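PDB 6HB0: ABC transporter periplasmic-binding protein YtfQ from Mycobacterium smegmatis, which probably binds a sugar such as L-arabinofuranose outside the membrane as the solute-binding component of an ABC transporter. Local coordinates for residues G221-I226 against D254-Y259; N149-E154 against E199-S204; G88-L93 against D111-D116; E62-A67 against S82-T87; V76-F81 against D273-V278. All coordinates share one frame; numbering follows the deposited sequence.

Following the chain from its N terminus, contact 4 comes first, closing a short loop from helix 61-73 through strand 78-81 to the segment 82-87. Contact 5 opens on that same strand before contact 4 has closed, so the two cross. It closes only at helix 269-279, after nearly two hundred intervening residues. Inside this long loop lie contact 3, then contact 2, then contact 1, in series. Contacts 3, 4 and 5 gather round the parallel sheet of one lobe and touch in a chain through Gln64, Phe81 and Trp89. Contacts 1 and 2 belong to the other lobe, where Ala222 packs on Leu153; the centres of contacts 1 and 5 lie about 43 Å apart.

Contact 1: residues G221-I226 against D254-Y259; sequences GAMEAI and DGKFNY
The backbones come nearest at Met223 and Lys256, whose CA atoms are 7.0 Å apart; a helical turn here faces a loop that has just left helix 246-253 through a Schellman motif, with Gly255 at positive phi (75°). The side chain of Met223 makes the bridge. With CG trans to the backbone N (chi1 175°) and chi2 extended, SD is carried out to the loop, and the bend at chi3 turns only the terminal CE. SD lies 3.7 Å from Lys256 CB and 3.9 Å from Lys256 CD, so the sulfur rests against the aliphatic part of the lysine, and the two chains pass at a slant. The lysine stays extended beyond CG and carries its NZ past the methionine to a salt bridge with Glu227, near the end of the same helix as Met223. On its other approach, Met223 SD is 4.2 Å from Phe257 CE1 and 5.3 Å from the Phe257 ring centroid, 60° off the ring normal. This is a Met-aromatic contact of oblique geometry, made at CE1 of the buried ring. Met223 also touches Pro233 and Ala251, while Phe257 packs on Leu252 and on Ile239 and Ala241, so the contact joins helix 216-228 to the end of helix 246-253 and to strand 238-242 of the sheet, whose next strand, 259-263, begins at Tyr259.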
# COMPACT_ATOMS: atom_id res chain seq x y z
N GLY A 221 11.98 -14.58 3.25
CA GLY A 221 12.12 -15.72 4.15
C GLY A 221 11.92 -17.03 3.43
O GLY A 221 12.72 -17.96 3.61
N ALA A 222 10.86 -17.08 2.64
CA ALA A 222 10.46 -18.25 1.86
C ALA A 222 11.55 -18.66 0.90
O ALA A 222 11.86 -19.81 0.79
CB ALA A 222 9.17 -17.97 1.11
N MET A 223 12.11 -17.68 0.22
CA MET A 223 13.23 -17.87 -0.68
C MET A 223 14.40 -18.58 0.03
O MET A 223 14.99 -19.51 -0.49
CB MET A 223 13.63 -16.47 -1.20
CG MET A 223 14.84 -16.34 -2.06
SD MET A 223 15.28 -14.58 -2.24
CE MET A 223 16.49 -14.39 -0.93
N GLU A 224 14.72 -18.17 1.25
CA GLU A 224 15.77 -18.85 2.02
C GLU A 224 15.40 -20.25 2.41
O GLU A 224 16.26 -21.11 2.45
CB GLU A 224 16.09 -18.08 3.28
CG GLU A 224 16.81 -16.78 3.05
CD GLU A 224 17.07 -16.01 4.35
OE1 GLU A 224 16.99 -16.60 5.45
OE2 GLU A 224 17.36 -14.79 4.24
N ALA A 225 14.12 -20.51 2.71
CA ALA A 225 13.69 -21.86 3.06
C ALA A 225 13.78 -22.77 1.84
O ALA A 225 14.17 -23.94 1.95
CB ALA A 225 12.27 -21.88 3.60
N ILE A 226 13.43 -22.21 0.70
CA ILE A 226 13.46 -22.95 -0.54
C ILE A 226 14.90 -23.32 -0.87
O ILE A 226 15.17 -24.47 -1.24
CB ILE A 226 12.81 -22.14 -1.70
CG1 ILE A 226 11.33 -22.03 -1.43
CG2 ILE A 226 12.94 -22.87 -3.04
CD1 ILE A 226 10.61 -21.01 -2.24
N ASP A 254 17.68 -10.68 -9.22
CA ASP A 254 18.46 -11.91 -9.15
C ASP A 254 17.73 -13.17 -9.67
O ASP A 254 18.32 -14.25 -9.62
CB ASP A 254 18.94 -12.17 -7.72
CG ASP A 254 19.89 -11.09 -7.18
OD1 ASP A 254 20.39 -10.25 -7.97
OD2 ASP A 254 20.12 -11.08 -5.96
N GLY A 255 16.48 -13.06 -10.10
CA GLY A 255 15.69 -14.23 -10.54
C GLY A 255 15.17 -15.14 -9.43
O GLY A 255 14.68 -16.19 -9.70
N LYS A 256 15.21 -14.71 -8.19
CA LYS A 256 14.74 -15.53 -7.06
C LYS A 256 13.27 -15.29 -6.73
O LYS A 256 12.65 -16.13 -6.11
CB LYS A 256 15.61 -15.25 -5.86
CG LYS A 256 17.04 -15.61 -6.19
CD LYS A 256 17.87 -15.66 -4.93
CE LYS A 256 19.27 -16.16 -5.22
NZ LYS A 256 19.94 -16.25 -3.91
N PHE A 257 12.75 -14.11 -7.07
CA PHE A 257 11.31 -13.85 -7.14
C PHE A 257 10.99 -13.80 -8.64
O PHE A 257 11.88 -13.65 -9.47
CB PHE A 257 10.93 -12.48 -6.57
CG PHE A 257 10.86 -12.37 -5.08
CD1 PHE A 257 11.43 -13.30 -4.23
CD2 PHE A 257 10.25 -11.24 -4.52
CE1 PHE A 257 11.35 -13.12 -2.86
CE2 PHE A 257 10.16 -11.07 -3.16
CZ PHE A 257 10.71 -12.00 -2.33
N ASN A 258 9.72 -13.93 -8.99
CA ASN A 258 9.28 -13.84 -10.37
C ASN A 258 8.43 -12.63 -10.66
O ASN A 258 8.38 -12.16 -11.80
CB ASN A 258 8.52 -15.12 -10.72
CG ASN A 258 9.39 -16.35 -10.47
OD1 ASN A 258 9.48 -16.84 -9.35
ND2 ASN A 258 10.11 -16.79 -11.49
N TYR A 259 7.71 -12.12 -9.64
CA TYR A 259 6.84 -10.99 -9.89
C TYR A 259 6.55 -10.27 -8.57
O TYR A 259 6.33 -10.91 -7.51
CB TYR A 259 5.56 -11.46 -10.53
CG TYR A 259 4.74 -10.39 -11.23
CD1 TYR A 259 5.23 -9.75 -12.36
CD2 TYR A 259 3.49 -10.05 -10.77
CE1 TYR A 259 4.49 -8.75 -13.00
CE2 TYR A 259 2.74 -9.07 -11.42
CZ TYR A 259 3.26 -8.46 -12.54
OH TYR A 259 2.50 -7.52 -13.13

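Contact 2: residues N149-E154 against E199-S204; sequences NIVQLE and EAFLKS
Phe201 packs its ring on Val151, CD2 standing 3.4 Å from Val151 CG2 and 3.5 Å from Val151 CB, a close fit that brings CB as well as CG2 to the CD2 and CE2 part of the ring, with the methyl approaching obliquely. The two side chains run past each other in opposite senses. Further along the ring, Phe201 CE2 meets Leu153 CD2 at 3.7 Å, while the carbonyl oxygen Gln152 O sits in the ring plane at its edge, 3.6 Å from Phe201 CZ, where it faces the C-H rim. CB of Phe201 already points to the strand, and CG, anti to the carbonyl carbon (chi1 -74°), continues that direction. Helix 191-204 is the connection of a beta-alpha-beta crossover: it leaves strand 179-186 and returns to strand 210-213, passing over strand 148-154 that lies between them in the parallel part of the sheet. The short axes accordingly run nearly antiparallel, at 153°, with a closest approach of 10.1 Å. Phe201 also touches Ala183 and Ile208. Gln152 points its CB away from the helix, and its OE1 accepts a hydrogen bond from Gln214 NE2, whereas Leu153 also touches Val211 of strand 210-213 and Ala222 of helix 216-228.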
# COMPACT_ATOMS: atom_id res chain seq x y z
N ASN A 149 -0.15 -25.89 -7.90
CA ASN A 149 -0.29 -25.83 -6.46
C ASN A 149 0.35 -24.56 -5.91
O ASN A 149 1.56 -24.35 -6.04
CB ASN A 149 0.30 -27.07 -5.82
CG ASN A 149 -0.55 -28.33 -6.10
OD1 ASN A 149 -1.68 -28.27 -6.50
ND2 ASN A 149 0.01 -29.45 -5.83
N ILE A 150 -0.48 -23.73 -5.32
CA ILE A 150 -0.07 -22.44 -4.79
C ILE A 150 -0.05 -22.57 -3.27
O ILE A 150 -0.97 -23.12 -2.69
CB ILE A 150 -1.09 -21.35 -5.15
CG1 ILE A 150 -1.21 -21.22 -6.67
CG2 ILE A 150 -0.67 -20.00 -4.55
CD1 ILE A 150 -2.43 -20.42 -7.10
N VAL A 151 1.02 -22.08 -2.65
CA VAL A 151 0.97 -21.88 -1.21
C VAL A 151 1.00 -20.39 -0.92
O VAL A 151 1.61 -19.63 -1.65
CB VAL A 151 2.06 -22.63 -0.48
CG1 VAL A 151 1.93 -24.14 -0.78
CG2 VAL A 151 3.46 -22.08 -0.74
N GLN A 152 0.31 -19.98 0.13
CA GLN A 152 0.17 -18.58 0.46
C GLN A 152 0.69 -18.26 1.84
O GLN A 152 0.29 -18.85 2.85
CB GLN A 152 -1.30 -18.18 0.33
CG GLN A 152 -1.57 -16.72 0.67
CD GLN A 152 -2.93 -16.18 0.21
OE1 GLN A 152 -3.18 -14.97 0.28
NE2 GLN A 152 -3.83 -17.07 -0.19
N LEU A 153 1.59 -17.30 1.89
CA LEU A 153 2.11 -16.78 3.16
C LEU A 153 1.29 -15.54 3.46
O LEU A 153 1.40 -14.52 2.76
CB LEU A 153 3.59 -16.47 3.03
CG LEU A 153 4.49 -17.65 2.68
CD1 LEU A 153 5.91 -17.18 2.36
CD2 LEU A 153 4.55 -18.62 3.84
N GLU A 154 0.39 -15.64 4.45
CA GLU A 154 -0.47 -14.55 4.78
C GLU A 154 0.17 -13.63 5.79
O GLU A 154 1.01 -14.05 6.60
CB GLU A 154 -1.76 -15.06 5.41
CG GLU A 154 -2.48 -16.09 4.62
CD GLU A 154 -3.62 -16.72 5.44
OE1 GLU A 154 -4.08 -16.11 6.44
OE2 GLU A 154 -4.10 -17.79 5.03
N GLU A 199 9.06 -23.49 5.41
CA GLU A 199 9.64 -24.80 5.81
C GLU A 199 8.52 -25.78 6.05
O GLU A 199 8.55 -26.91 5.59
CB GLU A 199 10.52 -24.71 7.08
CG GLU A 199 11.88 -24.03 6.90
CD GLU A 199 12.47 -23.49 8.24
OE1 GLU A 199 11.98 -23.90 9.35
OE2 GLU A 199 13.41 -22.66 8.20
N ALA A 200 7.50 -25.33 6.78
CA ALA A 200 6.36 -26.19 7.07
C ALA A 200 5.66 -26.64 5.79
O ALA A 200 5.24 -27.77 5.68
CB ALA A 200 5.37 -25.48 7.97
N PHE A 201 5.48 -25.72 4.85
CA PHE A 201 4.81 -26.03 3.60
C PHE A 201 5.62 -27.09 2.81
O PHE A 201 5.03 -27.98 2.19
CB PHE A 201 4.67 -24.78 2.73
CG PHE A 201 3.63 -23.80 3.17
CD1 PHE A 201 2.64 -24.12 4.09
CD2 PHE A 201 3.61 -22.54 2.61
CE1 PHE A 201 1.66 -23.24 4.42
CE2 PHE A 201 2.63 -21.63 2.97
CZ PHE A 201 1.64 -22.00 3.85
N LEU A 202 6.92 -26.91 2.74
CA LEU A 202 7.82 -27.83 2.06
C LEU A 202 7.75 -29.24 2.66
O LEU A 202 7.95 -30.23 1.96
CB LEU A 202 9.26 -27.33 2.11
CG LEU A 202 9.56 -26.11 1.20
CD1 LEU A 202 10.84 -25.40 1.68
CD2 LEU A 202 9.67 -26.48 -0.26
N LYS A 203 7.47 -29.33 3.96
CA LYS A 203 7.30 -30.62 4.62
C LYS A 203 5.94 -31.24 4.36
O LYS A 203 5.86 -32.44 4.15
CB LYS A 203 7.53 -30.49 6.14
CG LYS A 203 9.00 -30.59 6.52
CD LYS A 203 9.25 -30.05 7.92
CE LYS A 203 10.74 -29.78 8.15
NZ LYS A 203 10.94 -28.57 8.99
N SER A 204 4.89 -30.43 4.34
CA SER A 204 3.51 -30.91 4.28
C SER A 204 2.98 -31.06 2.84
O SER A 204 2.00 -31.75 2.61
CB SER A 204 2.60 -29.95 5.03
OG SER A 204 2.33 -28.81 4.22

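Contact 3: residues G88-L93 against D111-D116; sequences GWDAVL and DTQDTD. With ZN (zinc ion), chain H.
In Asp90 the carboxylate carbon lies trans to the carbonyl carbon (chi1 -75°), and in Thr112 OG1 is anti to the backbone N (chi1 -178°); these two torsions bring the carboxylate and the hydroxyl together. The threonine heads an ST turn in the loop after strand 103-106: OG1 accepts from Asp114 N at 2.9 Å, nearly straight at 161°. Thr112 OG1 also donates to Asp90 OD1 at 2.6 Å, meeting it from above the carboxylate plane. The second carboxylate oxygen is used differently, since Gln113 N donates to Asp90 OD2 at 2.8 Å on the syn lone pair. Both oxygens of Asp90, near the start of helix 90-98, therefore grip successive residues of the loop. A water extends the grip by accepting from Trp89 N and donating to Asp90 OD1 and to Asp111 O. Asp90 and Asp114 belong to a zinc site at the surface. Here Asp114 and four waters bind the zinc ion, and one of those waters donates to Asp90 OD2 in the second shell. The metal would be expected to ease the closeness of Asp90 OD2 and Asp114 OD2, 3.9 Å apart. Asp114 OD2 accepts a hydrogen bond from Gln94 NE2, while Asp114 OD1 holds the zinc ion, at 2.1 Å.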
# COMPACT_ATOMS: atom_id res chain seq x y z
N GLY A 88 -15.90 6.99 14.33
CA GLY A 88 -15.99 7.98 15.37
C GLY A 88 -15.60 9.38 14.95
O GLY A 88 -15.32 10.23 15.79
N TRP A 89 -15.63 9.64 13.65
CA TRP A 89 -15.31 10.95 13.14
C TRP A 89 -16.50 11.84 12.86
O TRP A 89 -16.30 13.02 12.54
CB TRP A 89 -14.49 10.81 11.84
CG TRP A 89 -13.31 9.98 12.01
CD1 TRP A 89 -13.13 8.68 11.62
CD2 TRP A 89 -12.12 10.36 12.69
NE1 TRP A 89 -11.89 8.24 12.03
CE2 TRP A 89 -11.26 9.26 12.68
CE3 TRP A 89 -11.68 11.55 13.27
CZ2 TRP A 89 -10.00 9.30 13.19
CZ3 TRP A 89 -10.43 11.58 13.84
CH2 TRP A 89 -9.61 10.48 13.77
N ASP A 90 -17.71 11.32 12.92
CA ASP A 90 -18.85 12.09 12.39
C ASP A 90 -19.05 13.41 13.09
O ASP A 90 -19.37 14.40 12.44
CB ASP A 90 -20.14 11.28 12.41
CG ASP A 90 -20.21 10.24 11.33
OD1 ASP A 90 -19.26 10.14 10.50
OD2 ASP A 90 -21.21 9.49 11.32
N ALA A 91 -18.85 13.45 14.41
CA ALA A 91 -19.02 14.67 15.18
C ALA A 91 -18.01 15.74 14.78
O ALA A 91 -18.41 16.87 14.46
CB ALA A 91 -18.87 14.40 16.65
N VAL A 92 -16.73 15.42 14.80
CA VAL A 92 -15.76 16.43 14.39
C VAL A 92 -15.90 16.84 12.89
O VAL A 92 -15.67 18.01 12.51
CB VAL A 92 -14.35 16.03 14.77
CG1 VAL A 92 -13.75 15.00 13.82
CG2 VAL A 92 -13.44 17.25 14.78
N LEU A 93 -16.31 15.91 12.06
CA LEU A 93 -16.61 16.20 10.66
C LEU A 93 -17.84 17.11 10.49
O LEU A 93 -17.90 17.87 9.53
CB LEU A 93 -16.78 14.91 9.88
CG LEU A 93 -15.46 14.11 9.70
CD1 LEU A 93 -15.66 12.84 8.91
CD2 LEU A 93 -14.34 14.91 9.09
N ASP A 111 -15.69 4.81 8.28
CA ASP A 111 -17.09 4.44 8.34
C ASP A 111 -17.81 5.72 8.75
O ASP A 111 -17.41 6.38 9.72
CB ASP A 111 -17.36 3.46 9.50
CG ASP A 111 -16.83 2.04 9.26
OD1 ASP A 111 -16.46 1.66 8.11
OD2 ASP A 111 -16.81 1.28 10.27
N THR A 112 -18.85 6.10 8.05
CA THR A 112 -19.63 7.24 8.51
C THR A 112 -21.09 6.87 8.55
O THR A 112 -21.52 6.01 7.77
CB THR A 112 -19.45 8.46 7.60
OG1 THR A 112 -20.21 9.56 8.13
CG2 THR A 112 -19.80 8.12 6.16
N GLN A 113 -21.83 7.51 9.43
CA GLN A 113 -23.28 7.40 9.42
C GLN A 113 -23.93 8.68 8.82
O GLN A 113 -25.13 8.86 8.93
CB GLN A 113 -23.81 7.14 10.84
CG GLN A 113 -23.03 6.09 11.67
CD GLN A 113 -23.21 4.70 11.12
OE1 GLN A 113 -24.33 4.30 10.75
NE2 GLN A 113 -22.13 3.94 11.06
N ASP A 114 -23.13 9.59 8.25
CA ASP A 114 -23.63 10.89 7.76
C ASP A 114 -23.33 10.94 6.29
O ASP A 114 -22.69 10.05 5.73
CB ASP A 114 -22.93 12.07 8.44
CG ASP A 114 -23.28 12.22 9.89
OD1 ASP A 114 -24.23 11.53 10.35
OD2 ASP A 114 -22.61 13.04 10.56
N THR A 115 -23.87 11.96 5.65
CA THR A 115 -23.68 12.14 4.20
C THR A 115 -22.77 13.34 3.97
O THR A 115 -22.87 14.38 4.66
CB THR A 115 -25.02 12.34 3.46
OG1 THR A 115 -25.80 13.31 4.17
CG2 THR A 115 -25.80 11.04 3.39
N ASP A 116 -21.86 13.20 3.02
CA ASP A 116 -21.03 14.33 2.55
C ASP A 116 -20.32 15.00 3.74
O ASP A 116 -20.39 16.24 3.96
CB ASP A 116 -21.88 15.34 1.77
CG ASP A 116 -22.50 14.75 0.46
OD1 ASP A 116 -22.04 13.70 -0.08
OD2 ASP A 116 -23.48 15.37 -0.03
ZN ZN H . -24.79 11.40 12.41
O HOH W 1 -16.87 8.53 11.07
O HOH W 2 -22.90 9.99 13.11
O HOH W 3 -26.11 9.84 11.44
O HOH W 4 -23.68 12.76 12.76
O HOH W 5 -26.13 12.95 11.61

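Contact 4: residues E62-A67 against S82-T87; sequences EKQISA and SPVVRT
Hydrogen bonds carry this contact, and both engage the single amide of Gln64, which clasps the backbone on the two sides of Pro83. The setting is one lobe of the type I periplasmic-binding fold: helix 61-73 leads into strand 78-81 of the parallel sheet, and the chain leaving that strand turns back past the helix. Gln64 OE1 accepts from Val84 N at 3.0 Å, in the carbonyl plane and on a lone pair, while Gln64 NE2 donates to Ser82 O at 2.8 Å. The second bond is less well aligned, because the donor stands 54° out of the plane of the Ser82 carbonyl. NE2 also donates to Ala25 O of strand 21-26, whereas Ser82 just follows strand 78-81; bonds at both the oxygen and the nitrogen fix the rotation of the amide. A trans chi1 (-158°) and an extended chain beyond CG give the amide its reach.

Van der Waals contacts accompany the bonds. Gln64 slides past Val84 in the opposite direction, and the Pro83 CA lies 3.7 Å from Gln64 OE1. Trp89 and Phe81 cover more of the glutamine. Among the carbon contacts the closest is that of the methyl Val84 CG1, 3.1 Å from Gln64 OE1.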
# COMPACT_ATOMS: atom_id res chain seq x y z
N GLU A 62 -8.27 10.85 20.02
CA GLU A 62 -8.73 12.09 20.67
C GLU A 62 -7.79 13.24 20.32
O GLU A 62 -8.23 14.36 20.14
CB GLU A 62 -8.93 11.91 22.20
CG GLU A 62 -9.88 10.75 22.58
CD GLU A 62 -11.36 11.10 22.72
OE1 GLU A 62 -11.89 11.09 23.87
OE2 GLU A 62 -12.03 11.33 21.67
N LYS A 63 -6.50 12.95 20.20
CA LYS A 63 -5.51 13.92 19.78
C LYS A 63 -5.62 14.29 18.28
O LYS A 63 -5.38 15.41 17.90
CB LYS A 63 -4.13 13.34 20.10
CG LYS A 63 -3.02 14.38 20.01
CD LYS A 63 -2.05 14.34 21.19
CE LYS A 63 -0.87 15.29 20.98
NZ LYS A 63 0.37 14.80 21.66
N GLN A 64 -6.02 13.35 17.41
CA GLN A 64 -6.35 13.71 16.04
C GLN A 64 -7.58 14.61 15.97
O GLN A 64 -7.60 15.59 15.26
CB GLN A 64 -6.51 12.44 15.22
CG GLN A 64 -6.35 12.62 13.74
CD GLN A 64 -5.89 11.33 13.08
OE1 GLN A 64 -6.44 10.26 13.39
NE2 GLN A 64 -4.97 11.44 12.11
N ILE A 65 -8.61 14.29 16.74
CA ILE A 65 -9.78 15.13 16.83
C ILE A 65 -9.42 16.54 17.34
O ILE A 65 -9.94 17.53 16.79
CB ILE A 65 -10.88 14.47 17.68
CG1 ILE A 65 -11.50 13.31 16.90
CG2 ILE A 65 -11.98 15.46 18.09
CD1 ILE A 65 -12.37 12.37 17.74
N SER A 66 -8.53 16.64 18.32
CA SER A 66 -8.06 17.96 18.79
C SER A 66 -7.31 18.71 17.69
O SER A 66 -7.52 19.90 17.49
CB SER A 66 -7.13 17.82 20.00
OG SER A 66 -7.88 17.26 21.07
N ALA A 67 -6.43 18.02 16.97
CA ALA A 67 -5.72 18.68 15.88
C ALA A 67 -6.72 19.24 14.84
O ALA A 67 -6.61 20.37 14.40
CB ALA A 67 -4.70 17.73 15.27
N SER A 82 -5.17 11.45 8.02
CA SER A 82 -4.99 10.03 7.89
C SER A 82 -5.58 9.41 9.16
O SER A 82 -4.94 9.43 10.21
CB SER A 82 -3.48 9.82 7.79
OG SER A 82 -3.12 8.49 7.70
N PRO A 83 -6.82 8.90 9.09
CA PRO A 83 -7.55 8.46 10.30
C PRO A 83 -6.84 7.33 11.03
O PRO A 83 -6.50 6.33 10.43
CB PRO A 83 -8.89 7.94 9.75
CG PRO A 83 -9.03 8.53 8.38
CD PRO A 83 -7.64 8.80 7.87
N VAL A 84 -6.59 7.50 12.32
CA VAL A 84 -5.95 6.46 13.09
C VAL A 84 -6.89 5.26 13.20
O VAL A 84 -6.42 4.15 13.28
CB VAL A 84 -5.50 6.97 14.48
CG1 VAL A 84 -6.59 7.71 15.22
CG2 VAL A 84 -5.07 5.82 15.36
N VAL A 85 -8.19 5.50 13.21
CA VAL A 85 -9.20 4.45 13.22
C VAL A 85 -10.29 4.80 12.23
O VAL A 85 -10.45 5.98 11.87
CB VAL A 85 -9.84 4.22 14.63
CG1 VAL A 85 -8.83 3.67 15.61
CG2 VAL A 85 -10.52 5.48 15.12
N ARG A 86 -11.06 3.81 11.81
CA ARG A 86 -12.15 4.03 10.83
C ARG A 86 -13.32 4.82 11.33
O ARG A 86 -13.99 5.47 10.52
CB ARG A 86 -12.74 2.71 10.36
CG ARG A 86 -11.87 1.86 9.47
CD ARG A 86 -12.65 0.64 8.97
NE ARG A 86 -13.54 0.99 7.87
CZ ARG A 86 -13.14 1.17 6.61
NH1 ARG A 86 -11.85 1.02 6.25
NH2 ARG A 86 -14.01 1.52 5.69
N THR A 87 -13.63 4.73 12.62
CA THR A 87 -14.92 5.16 13.14
C THR A 87 -14.82 6.24 14.17
O THR A 87 -13.82 6.39 14.84
CB THR A 87 -15.67 3.99 13.87
OG1 THR A 87 -15.61 2.83 13.06
CG2 THR A 87 -17.13 4.34 14.07

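Contact 5: residues V76-F81 against D273-V278; sequences VDVIAF and DLAKKV
Val78 meets helix 269-279 with both of its methyl groups, in the alpha/beta lobe whose parallel sheet includes strand 78-81. The helix follows strand 259-263 of the other lobe, so the chain has returned here by one of the interlobe crossings that characterise the type I periplasmic-binding fold. The packed part is small and buried, amounting to 110 Å² over both sides, and three residues make it. Val78 CG2 comes to 3.6 Å from the backbone oxygen Ala275 O, the closest approach, where a methyl rests on the helix backbone. Val78 CG1, held anti to the backbone N (chi1 -175°), stands 4.0 Å from Val278 CG2 and 4.2 Å from Ala275 CB, so it rests between residues three apart, on the same face of the helix. The two valines meet at about a right angle. The nearest backbone approach, 6.3 Å between the CA atoms of Val78 and Ala275, is consistent with the small side chain of Ala275. Neighbours widen the packing: Val78 also touches Leu22, and Leu274 lies on Ile104.

The other side of the helix carries charge instead. Asp273 and Lys276 are solvent-exposed, and Lys276 NZ reaches Ala48 O by a hydrogen bond. There Lys277, extended along its whole length, brings NZ to 3.5 Å from Asp273 OD2, a salt bridge across one turn.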
# COMPACT_ATOMS: atom_id res chain seq x y z
N VAL A 76 -7.92 27.31 8.62
CA VAL A 76 -7.28 26.76 7.43
C VAL A 76 -8.33 26.64 6.32
O VAL A 76 -9.54 26.64 6.58
CB VAL A 76 -6.62 25.40 7.68
CG1 VAL A 76 -5.59 25.47 8.80
CG2 VAL A 76 -7.65 24.35 7.98
N ASP A 77 -7.88 26.55 5.08
CA ASP A 77 -8.75 26.44 3.93
C ASP A 77 -9.25 25.01 3.70
O ASP A 77 -10.35 24.81 3.23
CB ASP A 77 -8.03 26.94 2.69
CG ASP A 77 -7.61 28.43 2.81
OD1 ASP A 77 -8.45 29.28 3.13
OD2 ASP A 77 -6.43 28.73 2.62
N VAL A 78 -8.40 24.05 4.01
CA VAL A 78 -8.65 22.63 3.77
C VAL A 78 -8.03 21.83 4.90
O VAL A 78 -6.99 22.16 5.41
CB VAL A 78 -8.01 22.15 2.44
CG1 VAL A 78 -8.37 20.71 2.13
CG2 VAL A 78 -8.44 23.05 1.30
N ILE A 79 -8.71 20.77 5.32
CA ILE A 79 -8.18 19.88 6.34
C ILE A 79 -8.07 18.49 5.70
O ILE A 79 -8.99 18.01 5.01
CB ILE A 79 -9.10 19.81 7.57
CG1 ILE A 79 -8.91 21.06 8.43
CG2 ILE A 79 -8.78 18.58 8.43
CD1 ILE A 79 -10.03 21.24 9.45
N ALA A 80 -6.93 17.86 5.89
CA ALA A 80 -6.77 16.50 5.49
C ALA A 80 -6.22 15.75 6.68
O ALA A 80 -5.49 16.30 7.49
CB ALA A 80 -5.84 16.39 4.30
N PHE A 81 -6.60 14.49 6.77
CA PHE A 81 -5.99 13.64 7.77
C PHE A 81 -6.04 12.19 7.38
O PHE A 81 -6.80 11.78 6.52
CB PHE A 81 -6.60 13.85 9.15
CG PHE A 81 -8.04 13.40 9.28
CD1 PHE A 81 -9.07 14.18 8.78
CD2 PHE A 81 -8.36 12.26 10.04
CE1 PHE A 81 -10.37 13.81 8.95
CE2 PHE A 81 -9.68 11.89 10.20
CZ PHE A 81 -10.69 12.66 9.63
N ASP A 273 -3.22 18.96 -5.31
CA ASP A 273 -4.14 19.28 -6.39
C ASP A 273 -5.61 19.20 -5.97
O ASP A 273 -6.42 20.09 -6.27
CB ASP A 273 -3.87 18.37 -7.57
CG ASP A 273 -4.83 18.64 -8.69
OD1 ASP A 273 -4.81 19.79 -9.21
OD2 ASP A 273 -5.63 17.74 -9.02
N LEU A 274 -5.99 18.14 -5.26
CA LEU A 274 -7.31 18.04 -4.70
C LEU A 274 -7.62 19.12 -3.68
O LEU A 274 -8.74 19.61 -3.62
CB LEU A 274 -7.53 16.67 -4.03
CG LEU A 274 -7.58 15.58 -5.06
CD1 LEU A 274 -7.20 14.24 -4.43
CD2 LEU A 274 -8.92 15.52 -5.75
N ALA A 275 -6.65 19.48 -2.86
CA ALA A 275 -6.87 20.55 -1.89
C ALA A 275 -7.24 21.86 -2.61
O ALA A 275 -8.19 22.55 -2.24
CB ALA A 275 -5.65 20.73 -1.04
N LYS A 276 -6.52 22.15 -3.68
CA LYS A 276 -6.86 23.34 -4.49
C LYS A 276 -8.26 23.25 -5.08
O LYS A 276 -9.01 24.23 -5.04
CB LYS A 276 -5.82 23.53 -5.58
CG LYS A 276 -4.51 23.99 -5.03
CD LYS A 276 -3.45 24.06 -6.12
CE LYS A 276 -2.15 24.55 -5.49
NZ LYS A 276 -1.01 24.37 -6.43
N LYS A 277 -8.64 22.09 -5.59
CA LYS A 277 -9.96 21.92 -6.18
C LYS A 277 -11.05 22.11 -5.14
O LYS A 277 -12.01 22.86 -5.39
CB LYS A 277 -10.10 20.56 -6.84
CG LYS A 277 -9.28 20.45 -8.09
CD LYS A 277 -9.46 19.09 -8.73
CE LYS A 277 -8.72 19.04 -10.06
NZ LYS A 277 -8.84 17.63 -10.50
N VAL A 278 -10.92 21.45 -3.98
CA VAL A 278 -12.00 21.54 -3.02
C VAL A 278 -12.07 22.96 -2.39
O VAL A 278 -13.14 23.43 -2.08
CB VAL A 278 -11.96 20.41 -1.95
CG1 VAL A 278 -12.10 19.07 -2.63
CG2 VAL A 278 -10.74 20.48 -1.09